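Glycoside hydrolase family 81 (PDB 6FOP) probably hydrolyses beta-1,3-glucans such as laminarin, as a family 81 glycoside hydrolase of the Clostridium thermocellum cellulosome. Local coordinates at residues N209-S212 with T213-Y217; Y392-S395 with N396-T399; V675-K678 with N679-R682. All coordinates share one frame; numbering follows the deposited sequence. Where two conformers were deposited one is given.

Contact 1: N209-S212 with T213-Y217; sequences NTVS and TLTYY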
ATOM      1  N   ASN A 209     -30.585  -2.284 -15.199  1.00 20.86           N
ATOM      2  CA  ASN A 209     -31.040  -1.803 -16.505  1.00 21.70           C
ATOM      3  C   ASN A 209     -32.324  -1.000 -16.437  1.00 21.86           C
ATOM      4  O   ASN A 209     -33.020  -0.916 -17.436  1.00 23.81           O
ATOM      5  CB  ASN A 209     -31.186  -2.953 -17.505  1.00 24.38           C
ATOM      6  CG  ASN A 209     -32.286  -3.954 -17.144  1.00 26.40           C
ATOM      7  OD1 ASN A 209     -32.934  -3.887 -16.091  1.00 26.05           O
ATOM      8  ND2 ASN A 209     -32.529  -4.882 -18.068  1.00 29.84           N
ATOM      9  N   THR A 210     -32.605  -0.354 -15.305  1.00 20.88           N
ATOM     10  CA  THR A 210     -33.798   0.466 -15.219  1.00 20.30           C
ATOM     11  C   THR A 210     -33.526   1.869 -15.767  1.00 21.19           C
ATOM     12  O   THR A 210     -32.418   2.412 -15.670  1.00 21.74           O
ATOM     13  CB  THR A 210     -34.342   0.569 -13.781  1.00 20.63           C
ATOM     14  OG1 THR A 210     -33.472   1.357 -12.947  1.00 21.28           O
ATOM     15  CG2 THR A 210     -34.554  -0.824 -13.187  1.00 23.35           C
ATOM     16  N   VAL A 211     -34.601   2.467 -16.291  1.00 21.02           N
ATOM     17  CA  VAL A 211     -34.503   3.829 -16.806  1.00 21.57           C
ATOM     18  C   VAL A 211     -34.264   4.805 -15.664  1.00 22.12           C
ATOM     19  O   VAL A 211     -33.541   5.752 -15.829  1.00 22.12           O
ATOM     20  CB  VAL A 211     -35.763   4.182 -17.629  1.00 25.35           C
ATOM     21  CG1 VAL A 211     -35.749   5.645 -18.052  1.00 26.77           C
ATOM     22  CG2 VAL A 211     -35.835   3.274 -18.844  1.00 28.52           C
ATOM     23  N   SER A 212     -34.855   4.560 -14.505  1.00 21.81           N
ATOM     24  CA  SER A 212     -34.627   5.409 -13.341  1.00 22.99           C
ATOM     25  C   SER A 212     -33.125   5.504 -12.959  1.00 20.61           C
ATOM     26  O   SER A 212     -32.597   6.587 -12.732  1.00 19.71           O
ATOM     27  CB  SER A 212     -35.450   4.910 -12.144  1.00 26.77           C
ATOM     28  OG  SER A 212     -35.165   5.727 -11.021  1.00 33.96           O
ATOM     29  N   THR A 213     -32.451   4.358 -12.935  1.00 19.47           N
ATOM     30  CA  THR A 213     -31.030   4.329 -12.664  1.00 18.34           C
ATOM     31  C   THR A 213     -30.239   5.040 -13.739  1.00 17.01           C
ATOM     32  O   THR A 213     -29.369   5.861 -13.425  1.00 16.64           O
ATOM     33  CB  THR A 213     -30.561   2.894 -12.456  1.00 19.45           C
ATOM     34  OG1 THR A 213     -31.219   2.384 -11.287  1.00 19.93           O
ATOM     35  CG2 THR A 213     -29.038   2.806 -12.292  1.00 19.48           C
ATOM     36  N   LEU A 214     -30.563   4.778 -14.995  1.00 17.38           N
ATOM     37  CA  LEU A 214     -29.864   5.431 -16.101  1.00 17.33           C
ATOM     38  C   LEU A 214     -30.011   6.943 -16.020  1.00 17.01           C
ATOM     39  O   LEU A 214     -29.050   7.669 -16.251  1.00 17.90           O
ATOM     40  CB  LEU A 214     -30.396   4.909 -17.421  1.00 17.81           C
ATOM     41  CG  LEU A 214     -29.783   5.493 -18.688  1.00 18.27           C
ATOM     42  CD1 LEU A 214     -28.288   5.184 -18.787  1.00 20.55           C
ATOM     43  CD2 LEU A 214     -30.520   4.946 -19.900  1.00 19.08           C
ATOM     44  N   THR A 215     -31.201   7.417 -15.647  1.00 17.40           N
ATOM     45  CA  THR A 215     -31.447   8.857 -15.521  1.00 18.04           C
ATOM     46  C   THR A 215     -30.540   9.461 -14.451  1.00 17.15           C
ATOM     47  O   THR A 215     -29.988  10.540 -14.631  1.00 18.18           O
ATOM     48  CB  THR A 215     -32.928   9.111 -15.171  1.00 19.80           C
ATOM     49  OG1 THR A 215     -33.763   8.547 -16.196  1.00 24.07           O
ATOM     50  CG2 THR A 215     -33.216  10.564 -15.051  1.00 22.39           C
ATOM     51  N   TYR A 216     -30.387   8.767 -13.326  1.00 16.36           N
ATOM     52  CA  TYR A 216     -29.527   9.263 -12.242  1.00 15.95           C
ATOM     53  C   TYR A 216     -28.070   9.322 -12.681  1.00 15.05           C
ATOM     54  O   TYR A 216     -27.385  10.330 -12.460  1.00 15.31           O
ATOM     55  CB  TYR A 216     -29.672   8.358 -11.030  1.00 16.02           C
ATOM     56  CG  TYR A 216     -28.895   8.897  -9.836  1.00 16.44           C
ATOM     57  CD1 TYR A 216     -29.417   9.926  -9.048  1.00 17.10           C
ATOM     58  CD2 TYR A 216     -27.623   8.411  -9.522  1.00 16.30           C
ATOM     59  CE1 TYR A 216     -28.706  10.449  -7.984  1.00 17.25           C
ATOM     60  CE2 TYR A 216     -26.919   8.923  -8.435  1.00 16.81           C
ATOM     61  CZ  TYR A 216     -27.462   9.922  -7.671  1.00 17.14           C
ATOM     62  OH  TYR A 216     -26.729  10.422  -6.616  1.00 17.51           O
ATOM     63  N   TYR A 217     -27.587   8.276 -13.327  1.00 14.53           N
ATOM     64  CA  TYR A 217     -26.203   8.273 -13.837  1.00 15.48           C
ATOM     65  C   TYR A 217     -26.002   9.331 -14.923  1.00 15.00           C
ATOM     66  O   TYR A 217     -24.974   9.987 -14.952  1.00 15.10           O
ATOM     67  CB  TYR A 217     -25.777   6.890 -14.270  1.00 15.19           C
ATOM     68  CG  TYR A 217     -25.364   6.000 -13.102  1.00 14.86           C
ATOM     69  CD1 TYR A 217     -26.293   5.547 -12.174  1.00 14.82           C
ATOM     70  CD2 TYR A 217     -24.036   5.618 -12.935  1.00 14.27           C
ATOM     71  CE1 TYR A 217     -25.912   4.730 -11.121  1.00 15.36           C
ATOM     72  CE2 TYR A 217     -23.647   4.807 -11.885  1.00 14.85           C
ATOM     73  CZ  TYR A 217     -24.591   4.375 -10.988  1.00 14.79           C
ATOM     74  OH  TYR A 217     -24.219   3.562  -9.938  1.00 15.74           O
TER
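The flat peptide carbonyl of Val211 is approached twice by Thr215. Thr215 OG1 donates from above the carbonyl plane, 40° out of it, and lies 2.8 Å from Val211 O. Thr215 N, 2.9 Å from the same Val211 O, is tilted only 20° from that plane. One oxygen therefore takes the regular helix bond and a second bond folded back from the side chain of the same residue. The hydroxyl can do this because it stands beside its own backbone N, opposite the carbonyl carbon (chi1 -59°), and so faces the preceding turn. It also makes a weak hydrogen bond to a bound 2-methyl-2,4-pentanediol molecule, probably from the crystallisation liquor. Val211 CG1 comes within 4.0 Å of Thr215 OG1, the two side chains crossing at a slant. The carbonyls of Thr210 and Ser212 take regular helix bonds: Leu214 N lies 3.1 Å from Thr210 O, and Tyr216 N lies 3.2 Å from Ser212 O. These bonds start the helix 211-220, and Thr210 is its N-cap. Thr210 OG1, set between its backbone N and carbonyl carbon, accepts from Thr213 N at 3.2 Å and occupies one of the amides that the first turn cannot satisfy internally. The hydroxyls Thr210 OG1 and Thr213 OG1 come within 3.0 Å, and the Asp208 carboxylate bridges them, bonding Thr210 through OD1 and Thr213 through OD2. A negative group here would probably interact favourably with the positive end of the helix dipole. On the buried side Leu214 packs against Phe175 and Leu206, while the Tyr216 ring swings outward to meet Tyr220 edge-to-face and its OH bonds Gln292.

Contact 2: Y392-S395 with N396-T399; sequences YYDS and NWGT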
ATOM      1  N   TYR A 392      22.073   5.854  -5.910  1.00 17.16           N
ATOM      2  CA  TYR A 392      22.113   6.523  -7.205  1.00 17.72           C
ATOM      3  C   TYR A 392      20.759   7.155  -7.476  1.00 17.50           C
ATOM      4  O   TYR A 392      19.733   6.525  -7.242  1.00 17.72           O
ATOM      5  CB  TYR A 392      22.402   5.445  -8.273  1.00 18.81           C
ATOM      6  CG  TYR A 392      22.222   5.882  -9.700  1.00 18.73           C
ATOM      7  CD1 TYR A 392      23.243   6.505 -10.380  1.00 19.20           C
ATOM      8  CD2 TYR A 392      21.036   5.623 -10.382  1.00 19.08           C
ATOM      9  CE1 TYR A 392      23.085   6.904 -11.691  1.00 18.79           C
ATOM     10  CE2 TYR A 392      20.867   6.012 -11.699  1.00 20.39           C
ATOM     11  CZ  TYR A 392      21.901   6.642 -12.357  1.00 19.99           C
ATOM     12  OH  TYR A 392      21.770   7.037 -13.672  1.00 21.35           O
ATOM     13  N   TYR A 393      20.751   8.375  -8.010  1.00 16.99           N
ATOM     14  CA  TYR A 393      19.493   9.031  -8.377  1.00 17.72           C
ATOM     15  C   TYR A 393      19.310   8.948  -9.888  1.00 18.35           C
ATOM     16  O   TYR A 393      20.161   9.434 -10.661  1.00 19.31           O
ATOM     17  CB  TYR A 393      19.497  10.488  -7.953  1.00 17.33           C
ATOM     18  CG  TYR A 393      18.196  11.187  -8.260  1.00 17.43           C
ATOM     19  CD1 TYR A 393      17.060  10.986  -7.488  1.00 17.57           C
ATOM     20  CD2 TYR A 393      18.095  12.077  -9.300  1.00 17.51           C
ATOM     21  CE1 TYR A 393      15.867  11.613  -7.784  1.00 18.21           C
ATOM     22  CE2 TYR A 393      16.906  12.691  -9.598  1.00 17.98           C
ATOM     23  CZ  TYR A 393      15.793  12.474  -8.836  1.00 17.54           C
ATOM     24  OH  TYR A 393      14.634  13.151  -9.167  1.00 19.37           O
ATOM     25  N   ASP A 394      18.228   8.279 -10.298  1.00 18.09           N
ATOM     26  CA  ASP A 394      17.807   8.243 -11.691  1.00 17.26           C
ATOM     27  C   ASP A 394      16.931   9.464 -11.950  1.00 17.85           C
ATOM     28  O   ASP A 394      15.897   9.610 -11.311  1.00 17.58           O
ATOM     29  CB  ASP A 394      17.060   6.939 -11.958  1.00 18.01           C
ATOM     30  CG  ASP A 394      16.546   6.832 -13.392  1.00 19.12           C
ATOM     31  OD1 ASP A 394      15.668   7.618 -13.789  1.00 21.21           O
ATOM     32  OD2 ASP A 394      17.037   5.961 -14.124  1.00 21.25           O
ATOM     33  N   SER A 395      17.380  10.358 -12.831  1.00 19.91           N
ATOM     34  CA  SER A 395      16.655  11.609 -13.099  1.00 20.48           C
ATOM     35  C   SER A 395      15.736  11.517 -14.318  1.00 21.23           C
ATOM     36  O   SER A 395      15.143  12.507 -14.720  1.00 26.85           O
ATOM     37  CB  SER A 395      17.628  12.757 -13.289  1.00 22.96           C
ATOM     38  OG  SER A 395      18.460  12.487 -14.400  1.00 25.53           O
ATOM     39  N   ASN A 396      15.665  10.353 -14.944  1.00 19.32           N
ATOM     40  CA  ASN A 396      14.683  10.102 -16.008  1.00 18.69           C
ATOM     41  C   ASN A 396      13.311   9.853 -15.375  1.00 19.10           C
ATOM     42  O   ASN A 396      12.346  10.546 -15.650  1.00 20.89           O
ATOM     43  CB  ASN A 396      15.188   8.913 -16.835  1.00 20.14           C
ATOM     44  CG  ASN A 396      14.332   8.623 -18.039  1.00 20.05           C
ATOM     45  OD1 ASN A 396      13.816   9.539 -18.690  1.00 23.28           O
ATOM     46  ND2 ASN A 396      14.186   7.341 -18.355  1.00 21.27           N
ATOM     47  N   TRP A 397      13.264   8.860 -14.484  1.00 17.85           N
ATOM     48  CA  TRP A 397      12.065   8.559 -13.707  1.00 17.86           C
ATOM     49  C   TRP A 397      11.948   9.417 -12.442  1.00 17.27           C
ATOM     50  O   TRP A 397      10.847   9.809 -12.049  1.00 16.44           O
ATOM     51  CB  TRP A 397      12.015   7.068 -13.327  1.00 17.52           C
ATOM     52  CG  TRP A 397      11.789   6.173 -14.517  1.00 16.88           C
ATOM     53  CD1 TRP A 397      12.737   5.751 -15.417  1.00 18.04           C
ATOM     54  CD2 TRP A 397      10.544   5.637 -14.972  1.00 16.43           C
ATOM     55  NE1 TRP A 397      12.162   4.965 -16.382  1.00 18.25           N
ATOM     56  CE2 TRP A 397      10.816   4.889 -16.144  1.00 16.16           C
ATOM     57  CE3 TRP A 397       9.232   5.718 -14.512  1.00 16.46           C
ATOM     58  CZ2 TRP A 397       9.816   4.202 -16.842  1.00 17.36           C
ATOM     59  CZ3 TRP A 397       8.245   5.050 -15.206  1.00 18.26           C
ATOM     60  CH2 TRP A 397       8.539   4.303 -16.358  1.00 17.51           C
ATOM     61  N   GLY A 398      13.075   9.656 -11.772  1.00 16.82           N
ATOM     62  CA  GLY A 398      13.070  10.357 -10.470  1.00 17.31           C
ATOM     63  C   GLY A 398      12.901   9.365  -9.327  1.00 16.24           C
ATOM     64  O   GLY A 398      11.804   9.206  -8.756  1.00 16.06           O
ATOM     65  N   THR A 399      14.001   8.696  -9.003  1.00 15.77           N
ATOM     66  CA  THR A 399      14.010   7.642  -7.985  1.00 15.63           C
ATOM     67  C   THR A 399      15.415   7.445  -7.472  1.00 15.97           C
ATOM     68  O   THR A 399      16.380   7.604  -8.230  1.00 16.69           O
ATOM     69  CB  THR A 399      13.398   6.307  -8.535  1.00 16.28           C
ATOM     70  OG1 THR A 399      13.387   5.302  -7.506  1.00 16.05           O
ATOM     71  CG2 THR A 399      14.169   5.772  -9.709  1.00 17.13           C
TER
HETATM   72  O   HOH W   1      16.014   5.500 -16.657  1.00 20.68           O
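The backbone reverses through 392-399, the two halves running 135° apart, and is pinned where Asp394 N donates to Thr399 O at 2.9 Å and Thr399 N returns a bond to Asp394 O at 3.1 Å. This antiparallel hydrogen-bonded pair closes the hairpin between strands 390-394 and 399-403, and it carries a G1 beta bulge: Gly398 and Thr399 both face Asp394, with Gly398 N adding a weak bond to Asp394 O. The positive phi of Gly398 would press a side chain against the preceding carbonyl. The aspartate also works through its side chain. With CG swung opposite the backbone N (chi1 178°), the carboxylate reaches over the loop, and Asp394 OD1 accepts from Trp397 N at 2.8 Å, a straight bond (165°) met nearly along the C-O direction. A weak bond from Asn396 N, 3.0 Å from the same Asp394 OD1, is bent in the manner of an Asx turn. One carboxylate oxygen thus gathers two successive loop amides. The other, Asp394 OD2, receives a water at 2.8 Å, which in turn accepts from Asn396 ND2 at 3.1 Å; that amide nitrogen also bonds Ala23 O. Asp394 OD1 and the water both lie at the edge of the Trp397 indole, in its plane, with Trp397 CD1 3.8 Å from Asp394 OD1. The indole itself stacks on Trp46 and donates through NE1 to Gln22 O, fastening the loop to the N-terminal part of the chain. Asp394 CB and Thr399 CG2 touch on one face of the hairpin, where Thr399 OG1 bonds Asp453. The Tyr393 ring leans obliquely along the 398-399 backbone, its hydroxyl bonded to Arg463 O, and Tyr393 OH lies 3.5 Å from Gly398 CA.

Contact 3: V675-K678 with N679-R682; sequences VFNK and NNIR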
ATOM      1  N   VAL A 675      -1.371  -1.162  24.820  1.00 14.14           N
ATOM      2  CA  VAL A 675      -2.057  -1.713  25.974  1.00 15.11           C
ATOM      3  C   VAL A 675      -2.217  -3.202  25.784  1.00 14.27           C
ATOM      4  O   VAL A 675      -2.544  -3.675  24.689  1.00 15.88           O
ATOM      5  CB  VAL A 675      -3.440  -1.071  26.196  1.00 16.26           C
ATOM      6  CG1 VAL A 675      -4.092  -1.578  27.483  1.00 18.02           C
ATOM      7  CG2 VAL A 675      -3.304   0.457  26.227  1.00 16.84           C
ATOM      8  N   PHE A 676      -1.950  -3.937  26.857  1.00 14.43           N
ATOM      9  CA  PHE A 676      -2.013  -5.393  26.890  1.00 15.39           C
ATOM     10  C   PHE A 676      -3.002  -5.820  27.974  1.00 16.20           C
ATOM     11  O   PHE A 676      -3.201  -5.095  28.960  1.00 17.74           O
ATOM     12  CB  PHE A 676      -0.619  -5.966  27.182  1.00 15.25           C
ATOM     13  CG  PHE A 676       0.441  -5.531  26.210  1.00 14.55           C
ATOM     14  CD1 PHE A 676       1.085  -4.308  26.347  1.00 14.71           C
ATOM     15  CD2 PHE A 676       0.762  -6.325  25.117  1.00 15.65           C
ATOM     16  CE1 PHE A 676       2.036  -3.899  25.428  1.00 15.18           C
ATOM     17  CE2 PHE A 676       1.709  -5.915  24.193  1.00 15.72           C
ATOM     18  CZ  PHE A 676       2.348  -4.703  24.351  1.00 16.06           C
ATOM     19  N   ASN A 677      -3.606  -7.000  27.800  1.00 15.73           N
ATOM     20  CA  ASN A 677      -4.652  -7.478  28.699  1.00 16.77           C
ATOM     21  C   ASN A 677      -4.430  -8.960  28.942  1.00 17.42           C
ATOM     22  O   ASN A 677      -4.517  -9.757  28.001  1.00 17.97           O
ATOM     23  CB  ASN A 677      -6.013  -7.220  28.055  1.00 18.27           C
ATOM     24  CG  ASN A 677      -7.175  -7.521  28.962  1.00 19.35           C
ATOM     25  OD1 ASN A 677      -7.114  -8.412  29.795  1.00 21.98           O
ATOM     26  ND2 ASN A 677      -8.272  -6.790  28.767  1.00 21.89           N
ATOM     27  N   LYS A 678      -4.105  -9.313  30.187  0.57 17.74           N
ATOM     28  CA  LYS A 678      -3.934 -10.707  30.613  0.57 19.32           C
ATOM     29  C   LYS A 678      -5.029 -11.005  31.610  0.57 21.71           C
ATOM     30  O   LYS A 678      -5.031 -10.455  32.703  0.57 21.19           O
ATOM     31  CB  LYS A 678      -2.550 -10.926  31.246  0.57 19.07           C
ATOM     32  CG  LYS A 678      -2.233 -12.398  31.488  0.57 19.90           C
ATOM     33  CD  LYS A 678      -0.880 -12.567  32.136  0.57 20.64           C
ATOM     34  CE  LYS A 678      -0.624 -14.017  32.517  0.57 20.93           C
ATOM     35  NZ  LYS A 678      -0.487 -14.916  31.333  0.57 20.55           N
ATOM     36  N   ASN A 679      -5.998 -11.831  31.205  1.00 23.65           N
ATOM     37  CA  ASN A 679      -7.092 -12.225  32.083  1.00 27.16           C
ATOM     38  C   ASN A 679      -7.744 -11.042  32.787  1.00 26.21           C
ATOM     39  O   ASN A 679      -7.961 -11.057  34.006  1.00 28.15           O
ATOM     40  CB  ASN A 679      -6.588 -13.253  33.103  1.00 30.34           C
ATOM     41  CG  ASN A 679      -6.010 -14.487  32.438  1.00 38.68           C
ATOM     42  OD1 ASN A 679      -6.529 -14.973  31.418  1.00 42.75           O
ATOM     43  ND2 ASN A 679      -4.927 -14.998  32.997  1.00 43.02           N
ATOM     44  N   ASN A 680      -8.021 -10.017  31.984  1.00 23.83           N
ATOM     45  CA  ASN A 680      -8.688  -8.787  32.427  1.00 23.83           C
ATOM     46  C   ASN A 680      -7.862  -7.829  33.287  1.00 22.90           C
ATOM     47  O   ASN A 680      -8.421  -6.882  33.844  1.00 29.36           O
ATOM     48  CB  ASN A 680     -10.042  -9.093  33.095  1.00 25.77           C
ATOM     49  CG  ASN A 680     -10.947  -9.901  32.193  1.00 28.90           C
ATOM     50  OD1 ASN A 680     -11.209  -9.505  31.062  1.00 33.14           O
ATOM     51  ND2 ASN A 680     -11.450 -11.016  32.690  1.00 33.77           N
ATOM     52  N   ILE A 681      -6.551  -8.050  33.363  1.00 20.03           N
ATOM     53  CA  ILE A 681      -5.620  -7.108  33.999  1.00 20.39           C
ATOM     54  C   ILE A 681      -4.857  -6.395  32.882  1.00 19.27           C
ATOM     55  O   ILE A 681      -4.153  -7.059  32.111  1.00 18.35           O
ATOM     56  CB  ILE A 681      -4.595  -7.841  34.903  1.00 22.89           C
ATOM     57  CG1 ILE A 681      -5.283  -8.748  35.945  1.00 27.63           C
ATOM     58  CG2 ILE A 681      -3.670  -6.818  35.539  1.00 25.57           C
ATOM     59  CD1 ILE A 681      -6.281  -8.041  36.802  1.00 30.11           C
ATOM     60  N   ARG A 682      -4.975  -5.071  32.805  1.00 18.44           N
ATOM     61  CA  ARG A 682      -4.297  -4.300  31.767  1.00 17.90           C
ATOM     62  C   ARG A 682      -2.913  -3.848  32.190  1.00 16.58           C
ATOM     63  O   ARG A 682      -2.705  -3.447  33.336  1.00 17.61           O
ATOM     64  CB  ARG A 682      -5.126  -3.084  31.353  1.00 18.61           C
ATOM     65  CG  ARG A 682      -6.288  -3.459  30.475  1.00 19.72           C
ATOM     66  CD  ARG A 682      -7.111  -2.252  30.080  1.00 19.77           C
ATOM     67  NE  ARG A 682      -8.147  -2.704  29.162  1.00 21.38           N
ATOM     68  CZ  ARG A 682      -9.299  -2.097  28.929  1.00 21.66           C
ATOM     69  NH1 ARG A 682      -9.624  -0.962  29.549  1.00 22.00           N
ATOM     70  NH2 ARG A 682     -10.141  -2.662  28.064  1.00 22.87           N
TER
HETATM   71  O   HOH W   2     -10.860  -6.920  30.206  1.00 29.53           O
HETATM   72  O   HOH W   3      -5.540 -12.861  28.237  1.00 33.14           O
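Lys678 O accepts from Ile681 N at 2.9 Å, the donor standing 55° out of the carbonyl plane. Lys678 N answers with a bond to Ile681 O at 3.0 Å, and the pair closes a type I' beta turn from Lys678 to Ile681, in whose two-residue loop Asn679 and Asn680 both take positive phi, a common place for asparagine. The side chain of Asn677 reaches across to the turn. Held opposite its backbone N (chi1 -173°), it brings Asn677 OD1 to 2.9 Å from Asn680 N, a weak, bent bond. Its nitrogen continues the link through a water, 3.0 Å from Asn677 ND2 and 2.7 Å from Asn680 OD1. On the same face as Asn677, Arg682 crosses it at a slant, amide and guanidinium planes perpendicular (90°). Between the backbones, Arg682 CA makes a CH...O contact of 3.1 Å with Phe676 O, while Val675 CG1 lies 4.0 Å from Arg682 CD. Asp663 binds both Asn677 ND2 and Arg682 NE; Asp700 takes Arg682 NH1. The hairpin of strands 673-678 and 681-688 lies between strands 661-662 and 710-715, and Phe676 packs on Leu656 and Leu659 of helix 646-659.

Overall arrangement
All three contacts are local, partly buried and built on different elements, with centres 48 to 54 Å apart and no touch between them. Contact 1 caps a helix far out, its centre about 35 Å from the chain centre; contacts 2 and 3 close hairpins on opposite sides of that centre, contact 2 with its centre about 22 Å from the chain centre and within the family 81 C-terminal range. The same task, satisfying backbone groups at a chain reversal or helix start, is met by a threonine hydroxyl, an aspartate carboxylate and an asparagine amide respectively. Contact 2 has half its residues buried, with aromatic anchoring; contact 3 is more exposed, its arginine held by aspartates outside the hairpin turn; both hairpins use bridging water.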